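Local coordinates for epidermal growth factor receptor pathway substrate 8-like protein 1 (Mus musculus, PDB 2CY5) that probably takes part in growth factor receptor signalling by binding peptide motifs of partner proteins through its phosphotyrosine-binding (PTB) domain, at residues D25-H28 / D32-R35; L96-E101 / P107-F112. All blocks are in the same frame, centred on the assembly; numbering follows the deposited sequence.

From the N terminus, strand 9-20 runs into a loop, and contact 1 closes the three residues 29-31 between that loop (25-28) and the early part of helix 30-42 (32-35). The chain then builds strands 49-55, 59-63, 70-75 and 79-85 before contact 2 zips 96-101 against 107-112 as a beta hairpin, closing the loop 102-106 between strands 94-99 and 108-114. The two contacts follow one another in series, neither nesting nor crossing, with centres about 13 Å apart. They nevertheless touch: Ala33 and the start of Ser34 pack on the Phe111 ring, and Ala33 CB also meets Leu96 CD1. Helix 30-42, which starts at contact 1, thereby lies against one face of the hairpin held by contact 2.

Contact 1 (D25-H28 / D32-R35); sequences DGVH and DASR
Val27 and Asp32 bring their CA atoms to 5.2 Å, where the loop 25-28 folds back beside the early turns of helix 30-42, with Gly26 in a left-handed backbone conformation (phi 73°) just ahead of the approach. One side chain carries the polar part. Asp32 points its CB at the loop, and its OD2 accepts the backbone N-H of His28 at 2.8 Å from His28 N to Asp32 OD2, a fairly straight bond (161° at the hydrogen). The lone pair used is the anti one, on the side away from OD1. Gly26 O lies 3.4 Å from Asp32 OD2, but both are acceptors, so it adds no bond. The imidazole of His28 stands steeply to the carboxylate plane, at 78°, and Gly26 C lies over one face of the ring, near its rim. Beyond the backbone N, the His28 side chain meets Asp32 OD2 through CB, with the ring oblique to it. Val27 makes the apolar part. With CG1 anti to the backbone N, this methyl reaches the helix, 3.8 Å from Asp32 CB and 4.2 Å from Ala33 CB; the Val27 and Asp32 side chains pass alongside each other, running opposite ways. Leu21 also touches Val27. Asp32 OD2 is bonded as well to a residue beside the segments, and Asp32 N bonds to Thr29 OG1. Replacing Asp32 by an alanine would probably leave the His28 N-H without its acceptor and the cap at the helix start without a carboxylate. The negative charge near this N-terminal end probably suits the helix dipole. With Thr29 as the likely N-cap and Asp32 three residues on, the arrangement is consistent with a capping box, here fastened to the loop that leads into the first long helix of this PTB domain.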
ATOM      1  N   ASP A  25       1.633 -15.926   9.646  1.00 57.17           N
ATOM      2  CA  ASP A  25       1.344 -15.098  10.816  1.00 54.96           C
ATOM      3  C   ASP A  25       0.229 -15.742  11.639  1.00 47.99           C
ATOM      4  O   ASP A  25      -0.189 -15.194  12.587  1.00 46.71           O
ATOM      5  CB  ASP A  25       0.851 -13.716  10.399  1.00 65.36           C
ATOM      6  CG  ASP A  25       1.773 -13.026   9.379  1.00 78.32           C
ATOM      7  OD1 ASP A  25       3.028 -13.396   9.308  1.00 82.29           O
ATOM      8  OD2 ASP A  25       1.206 -12.086   8.690  1.00 75.64           O
ATOM      9  N   GLY A  26      -0.334 -16.858  11.216  1.00 51.44           N
ATOM     10  CA  GLY A  26      -1.461 -17.447  12.001  1.00 51.16           C
ATOM     11  C   GLY A  26      -2.768 -16.665  11.867  1.00 49.87           C
ATOM     12  O   GLY A  26      -3.686 -16.793  12.722  1.00 52.43           O
ATOM     13  N   VAL A  27      -2.880 -15.769  10.867  1.00 42.99           N
ATOM     14  CA  VAL A  27      -4.088 -15.015  10.811  1.00 41.64           C
ATOM     15  C   VAL A  27      -4.820 -15.591   9.564  1.00 43.20           C
ATOM     16  O   VAL A  27      -4.486 -15.247   8.390  1.00 43.89           O
ATOM     17  CB  VAL A  27      -3.834 -13.461  10.644  1.00 43.96           C
ATOM     18  CG1 VAL A  27      -5.232 -12.712  10.537  1.00 41.85           C
ATOM     19  CG2 VAL A  27      -3.071 -12.965  11.817  1.00 45.99           C
ATOM     20  N   HIS A  28      -5.862 -16.362   9.815  1.00 38.27           N
ATOM     21  CA  HIS A  28      -6.516 -17.095   8.679  1.00 39.61           C
ATOM     22  C   HIS A  28      -7.931 -16.777   8.521  1.00 37.81           C
ATOM     23  O   HIS A  28      -8.499 -17.068   7.438  1.00 40.82           O
ATOM     24  CB  HIS A  28      -6.341 -18.628   8.915  1.00 44.76           C
ATOM     25  CG  HIS A  28      -4.917 -19.047   9.151  1.00 51.25           C
ATOM     26  ND1 HIS A  28      -4.558 -19.975  10.105  1.00 55.29           N
ATOM     27  CD2 HIS A  28      -3.749 -18.580   8.625  1.00 52.44           C
ATOM     28  CE1 HIS A  28      -3.227 -20.056  10.164  1.00 52.44           C
ATOM     29  NE2 HIS A  28      -2.715 -19.219   9.281  1.00 51.11           N
ATOM     30  N   ASP A  32      -9.612 -14.231  13.549  1.00 38.09           N
ATOM     31  CA  ASP A  32      -8.176 -14.035  13.868  1.00 40.40           C
ATOM     32  C   ASP A  32      -7.809 -12.532  13.598  1.00 36.74           C
ATOM     33  O   ASP A  32      -7.090 -11.869  14.388  1.00 38.62           O
ATOM     34  CB  ASP A  32      -7.235 -14.805  12.996  1.00 35.80           C
ATOM     35  CG  ASP A  32      -7.338 -16.382  13.171  1.00 50.79           C
ATOM     36  OD1 ASP A  32      -7.639 -16.869  14.316  1.00 48.82           O
ATOM     37  OD2 ASP A  32      -7.013 -17.139  12.196  1.00 46.30           O
ATOM     38  N   ALA A  33      -8.342 -11.998  12.511  1.00 33.29           N
ATOM     39  CA  ALA A  33      -8.028 -10.615  12.158  1.00 36.56           C
ATOM     40  C   ALA A  33      -8.570  -9.666  13.164  1.00 42.04           C
ATOM     41  O   ALA A  33      -7.869  -8.657  13.487  1.00 32.01           O
ATOM     42  CB  ALA A  33      -8.590 -10.281  10.756  1.00 34.12           C
ATOM     43  N   SER A  34      -9.829  -9.901  13.642  1.00 33.09           N
ATOM     44  CA  SER A  34     -10.380  -8.984  14.670  1.00 38.65           C
ATOM     45  C   SER A  34      -9.532  -9.089  15.956  1.00 38.61           C
ATOM     46  O   SER A  34      -9.316  -8.076  16.652  1.00 37.25           O
ATOM     47  CB  SER A  34     -11.874  -9.318  15.091  1.00 39.25           C
ATOM     48  OG  SER A  34     -12.671  -9.362  14.006  1.00 50.11           O
ATOM     49  N   ARG A  35      -9.075 -10.297  16.253  1.00 37.04           N
ATOM     50  CA  ARG A  35      -8.258 -10.457  17.473  1.00 42.80           C
ATOM     51  C   ARG A  35      -6.923  -9.677  17.294  1.00 44.72           C
ATOM     52  O   ARG A  35      -6.425  -9.039  18.237  1.00 39.36           O
ATOM     53  CB  ARG A  35      -7.851 -11.924  17.817  1.00 45.23           C
ATOM     54  CG  ARG A  35      -9.044 -12.770  18.272  1.00 53.22           C
ATOM     55  CD  ARG A  35      -8.644 -14.057  19.001  1.00 54.34           C
ATOM     56  NE  ARG A  35      -8.063 -15.017  18.096  1.00 67.82           N
ATOM     57  CZ  ARG A  35      -8.739 -15.757  17.198  1.00 71.91           C
ATOM     58  NH1 ARG A  35     -10.056 -15.675  17.060  1.00 68.69           N
ATOM     59  NH2 ARG A  35      -8.066 -16.612  16.434  1.00 75.83           N
TER

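Contact 2 (L96-E101 / P107-F112); sequences LLVCQE and PDVHFF
Leu96 lies over one face of the Phe111 ring: its CG is 4.2 Å from the ring centroid, 25° off the normal, a CH-pi contact displaced toward the rim. CG reaches there because it stands anti to the backbone N (chi1 -165°), and CD1 goes on to meet Phe111 CZ at 3.6 Å. Leu97 CD1 approaches the Phe112 ring obliquely, 3.9 Å from Phe112 CE1, and His15 meets that ring edge-to-face. The His110 ring presents its edge to Leu97 O and to an in-plane water 2.8 Å from His110 NE2, while Cys99 SG approaches obliquely. That water also donates to both Glu101 and Asp108. Their like-charged oxygens, Glu101 OE2 and Asp108 OD2, stand 3.6 Å apart; a salt bridge from Arg104 of the second subunit to Asp108 probably offsets that repulsion. Thr18 bonds His110 ND1. Along the backbones the antiparallel ladder is regular: Leu97 with His110 and Cys99 with Asp108 are the hydrogen-bonded pairs, the first with 2.9 Å from Leu97 N to His110 O. This hairpin lies in the PTB sheet between strands 79-85 and 9-20. Leu96 and Phe111 face helix 30-42 through Ala33, whereas Cys99 and His110 meet Tyr74 of strand 70-75.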
ATOM      1  N   LEU A  96     -14.436  -4.979   7.195  1.00 30.25           N
ATOM      2  CA  LEU A  96     -13.119  -5.522   6.893  1.00 35.72           C
ATOM      3  C   LEU A  96     -13.001  -5.659   5.412  1.00 33.11           C
ATOM      4  O   LEU A  96     -13.932  -6.151   4.667  1.00 33.32           O
ATOM      5  CB  LEU A  96     -13.039  -6.849   7.562  1.00 32.22           C
ATOM      6  CG  LEU A  96     -11.676  -7.510   7.725  1.00 47.26           C
ATOM      7  CD1 LEU A  96     -11.754  -8.682   8.693  1.00 46.53           C
ATOM      8  CD2 LEU A  96     -11.395  -8.006   6.469  1.00 43.78           C
ATOM      9  N   LEU A  97     -11.910  -5.174   4.850  1.00 32.50           N
ATOM     10  CA  LEU A  97     -11.644  -5.364   3.394  1.00 32.25           C
ATOM     11  C   LEU A  97     -10.252  -6.017   3.213  1.00 38.27           C
ATOM     12  O   LEU A  97      -9.264  -5.531   3.769  1.00 34.35           O
ATOM     13  CB  LEU A  97     -11.623  -4.046   2.580  1.00 35.22           C
ATOM     14  CG  LEU A  97     -12.859  -3.392   2.117  1.00 48.33           C
ATOM     15  CD1 LEU A  97     -12.413  -1.976   1.538  1.00 46.30           C
ATOM     16  CD2 LEU A  97     -13.389  -4.265   0.982  1.00 45.55           C
ATOM     17  N   VAL A  98     -10.173  -7.133   2.513  1.00 30.79           N
ATOM     18  CA  VAL A  98      -8.838  -7.697   2.266  1.00 31.09           C
ATOM     19  C   VAL A  98      -8.587  -7.385   0.800  1.00 34.39           C
ATOM     20  O   VAL A  98      -9.445  -7.719  -0.068  1.00 33.40           O
ATOM     21  CB  VAL A  98      -8.874  -9.187   2.478  1.00 29.77           C
ATOM     22  CG1 VAL A  98      -7.376  -9.849   2.106  1.00 30.34           C
ATOM     23  CG2 VAL A  98      -9.487  -9.510   3.867  1.00 34.06           C
ATOM     24  N   CYS A  99      -7.416  -6.773   0.422  1.00 32.71           N
ATOM     25  CA  CYS A  99      -7.147  -6.458  -0.982  1.00 30.88           C
ATOM     26  C   CYS A  99      -5.787  -7.184  -1.320  1.00 41.41           C
ATOM     27  O   CYS A  99      -4.956  -7.464  -0.383  1.00 36.85           O
ATOM     28  CB  CYS A  99      -6.915  -4.970  -1.095  1.00 41.43           C
ATOM     29  SG  CYS A  99      -8.490  -4.249  -0.681  1.00 49.27           S
ATOM     30  N   GLN A 100      -5.576  -7.461  -2.587  1.00 31.65           N
ATOM     31  CA  GLN A 100      -4.231  -8.030  -3.018  1.00 33.48           C
ATOM     32  C   GLN A 100      -3.884  -7.053  -4.104  1.00 39.06           C
ATOM     33  O   GLN A 100      -4.487  -7.075  -5.229  1.00 40.62           O
ATOM     34  CB  GLN A 100      -4.389  -9.468  -3.616  1.00 37.25           C
ATOM     35  CG  GLN A 100      -3.009 -10.028  -4.287  1.00 41.50           C
ATOM     36  CD  GLN A 100      -1.867  -9.905  -3.250  1.00 38.99           C
ATOM     37  OE1 GLN A 100      -1.029  -8.994  -3.294  1.00 48.92           O
ATOM     38  NE2 GLN A 100      -1.859 -10.783  -2.318  1.00 33.64           N
ATOM     39  N   GLU A 101      -3.087  -6.066  -3.776  1.00 39.78           N
ATOM     40  CA  GLU A 101      -2.679  -5.080  -4.780  1.00 45.24           C
ATOM     41  C   GLU A 101      -1.637  -5.837  -5.715  1.00 49.85           C
ATOM     42  O   GLU A 101      -0.785  -6.713  -5.252  1.00 42.50           O
ATOM     43  CB  GLU A 101      -2.014  -3.916  -4.130  1.00 50.06           C
ATOM     44  CG  GLU A 101      -2.978  -3.103  -3.314  1.00 60.52           C
ATOM     45  CD  GLU A 101      -2.310  -1.887  -2.745  1.00 69.40           C
ATOM     46  OE1 GLU A 101      -1.604  -1.193  -3.513  1.00 73.83           O
ATOM     47  OE2 GLU A 101      -2.479  -1.599  -1.521  1.00 76.86           O
ATOM     48  N   PRO A 107      -1.220  -9.919   0.570  1.00 34.38           N
ATOM     49  CA  PRO A 107      -2.508  -9.172   0.602  1.00 33.73           C
ATOM     50  C   PRO A 107      -2.476  -8.307   1.911  1.00 30.88           C
ATOM     51  O   PRO A 107      -1.656  -8.513   2.824  1.00 32.18           O
ATOM     52  CB  PRO A 107      -3.563 -10.226   0.847  1.00 39.04           C
ATOM     53  CG  PRO A 107      -2.779 -11.569   1.029  1.00 40.81           C
ATOM     54  CD  PRO A 107      -1.381 -11.383   0.723  1.00 33.94           C
ATOM     55  N   ASP A 108      -3.413  -7.346   2.001  1.00 27.94           N
ATOM     56  CA  ASP A 108      -3.466  -6.506   3.211  1.00 32.57           C
ATOM     57  C   ASP A 108      -4.924  -6.627   3.749  1.00 31.65           C
ATOM     58  O   ASP A 108      -5.890  -6.790   2.899  1.00 32.26           O
ATOM     59  CB  ASP A 108      -3.366  -5.049   2.768  1.00 34.73           C
ATOM     60  CG  ASP A 108      -2.003  -4.691   2.140  1.00 43.99           C
ATOM     61  OD1 ASP A 108      -1.089  -5.129   2.864  1.00 39.93           O
ATOM     62  OD2 ASP A 108      -1.874  -4.007   1.050  1.00 43.90           O
ATOM     63  N   VAL A 109      -5.005  -6.468   5.073  1.00 30.61           N
ATOM     64  CA  VAL A 109      -6.299  -6.373   5.739  1.00 28.29           C
ATOM     65  C   VAL A 109      -6.543  -4.876   6.060  1.00 31.38           C
ATOM     66  O   VAL A 109      -5.670  -4.256   6.697  1.00 32.02           O
ATOM     67  CB  VAL A 109      -6.261  -7.154   7.020  1.00 37.34           C
ATOM     68  CG1 VAL A 109      -7.546  -6.760   7.895  1.00 40.37           C
ATOM     69  CG2 VAL A 109      -6.146  -8.656   6.609  1.00 35.44           C
ATOM     70  N   HIS A 110      -7.668  -4.309   5.654  1.00 30.16           N
ATOM     71  CA  HIS A 110      -7.975  -2.932   6.043  1.00 29.74           C
ATOM     72  C   HIS A 110      -9.278  -2.992   7.004  1.00 35.52           C
ATOM     73  O   HIS A 110     -10.298  -3.678   6.679  1.00 34.48           O
ATOM     74  CB  HIS A 110      -8.358  -2.129   4.857  1.00 31.63           C
ATOM     75  CG  HIS A 110      -7.334  -2.077   3.749  1.00 35.93           C
ATOM     76  ND1 HIS A 110      -6.304  -1.153   3.745  1.00 36.85           N
ATOM     77  CD2 HIS A 110      -7.163  -2.848   2.629  1.00 39.14           C
ATOM     78  CE1 HIS A 110      -5.533  -1.384   2.678  1.00 40.63           C
ATOM     79  NE2 HIS A 110      -6.021  -2.406   1.995  1.00 38.19           N
ATOM     80  N   PHE A 111      -9.225  -2.328   8.153  1.00 30.23           N
ATOM     81  CA  PHE A 111     -10.399  -2.263   9.039  1.00 30.84           C
ATOM     82  C   PHE A 111     -10.888  -0.816   9.103  1.00 34.72           C
ATOM     83  O   PHE A 111     -10.077   0.168   9.323  1.00 34.52           O
ATOM     84  CB  PHE A 111     -10.028  -2.682  10.453  1.00 33.20           C
ATOM     85  CG  PHE A 111     -10.133  -4.129  10.730  1.00 34.26           C
ATOM     86  CD1 PHE A 111     -11.337  -4.725  10.897  1.00 34.86           C
ATOM     87  CD2 PHE A 111      -8.963  -4.882  10.890  1.00 34.97           C
ATOM     88  CE1 PHE A 111     -11.447  -6.070  11.262  1.00 33.53           C
ATOM     89  CE2 PHE A 111      -9.021  -6.252  11.256  1.00 31.70           C
ATOM     90  CZ  PHE A 111     -10.278  -6.888  11.469  1.00 32.59           C
ATOM     91  N   PHE A 112     -12.246  -0.685   9.013  1.00 34.78           N
ATOM     92  CA  PHE A 112     -12.930   0.635   9.090  1.00 27.49           C
ATOM     93  C   PHE A 112     -14.065   0.529  10.049  1.00 35.39           C
ATOM     94  O   PHE A 112     -14.636  -0.537  10.246  1.00 34.69           O
ATOM     95  CB  PHE A 112     -13.460   1.098   7.726  1.00 33.09           C
ATOM     96  CG  PHE A 112     -12.424   1.135   6.651  1.00 33.89           C
ATOM     97  CD1 PHE A 112     -12.125  -0.042   5.884  1.00 31.36           C
ATOM     98  CD2 PHE A 112     -11.823   2.297   6.293  1.00 32.14           C
ATOM     99  CE1 PHE A 112     -11.269  -0.010   4.749  1.00 32.19           C
ATOM    100  CE2 PHE A 112     -10.901   2.386   5.129  1.00 33.66           C
ATOM    101  CZ  PHE A 112     -10.647   1.215   4.346  1.00 34.37           C
TER
HETATM  102  O   HOH W   1      -1.657  -6.058  -1.161  1.00 37.16           O
HETATM  103  O   HOH W   2      -3.992  -2.963   0.074  1.00 63.20           O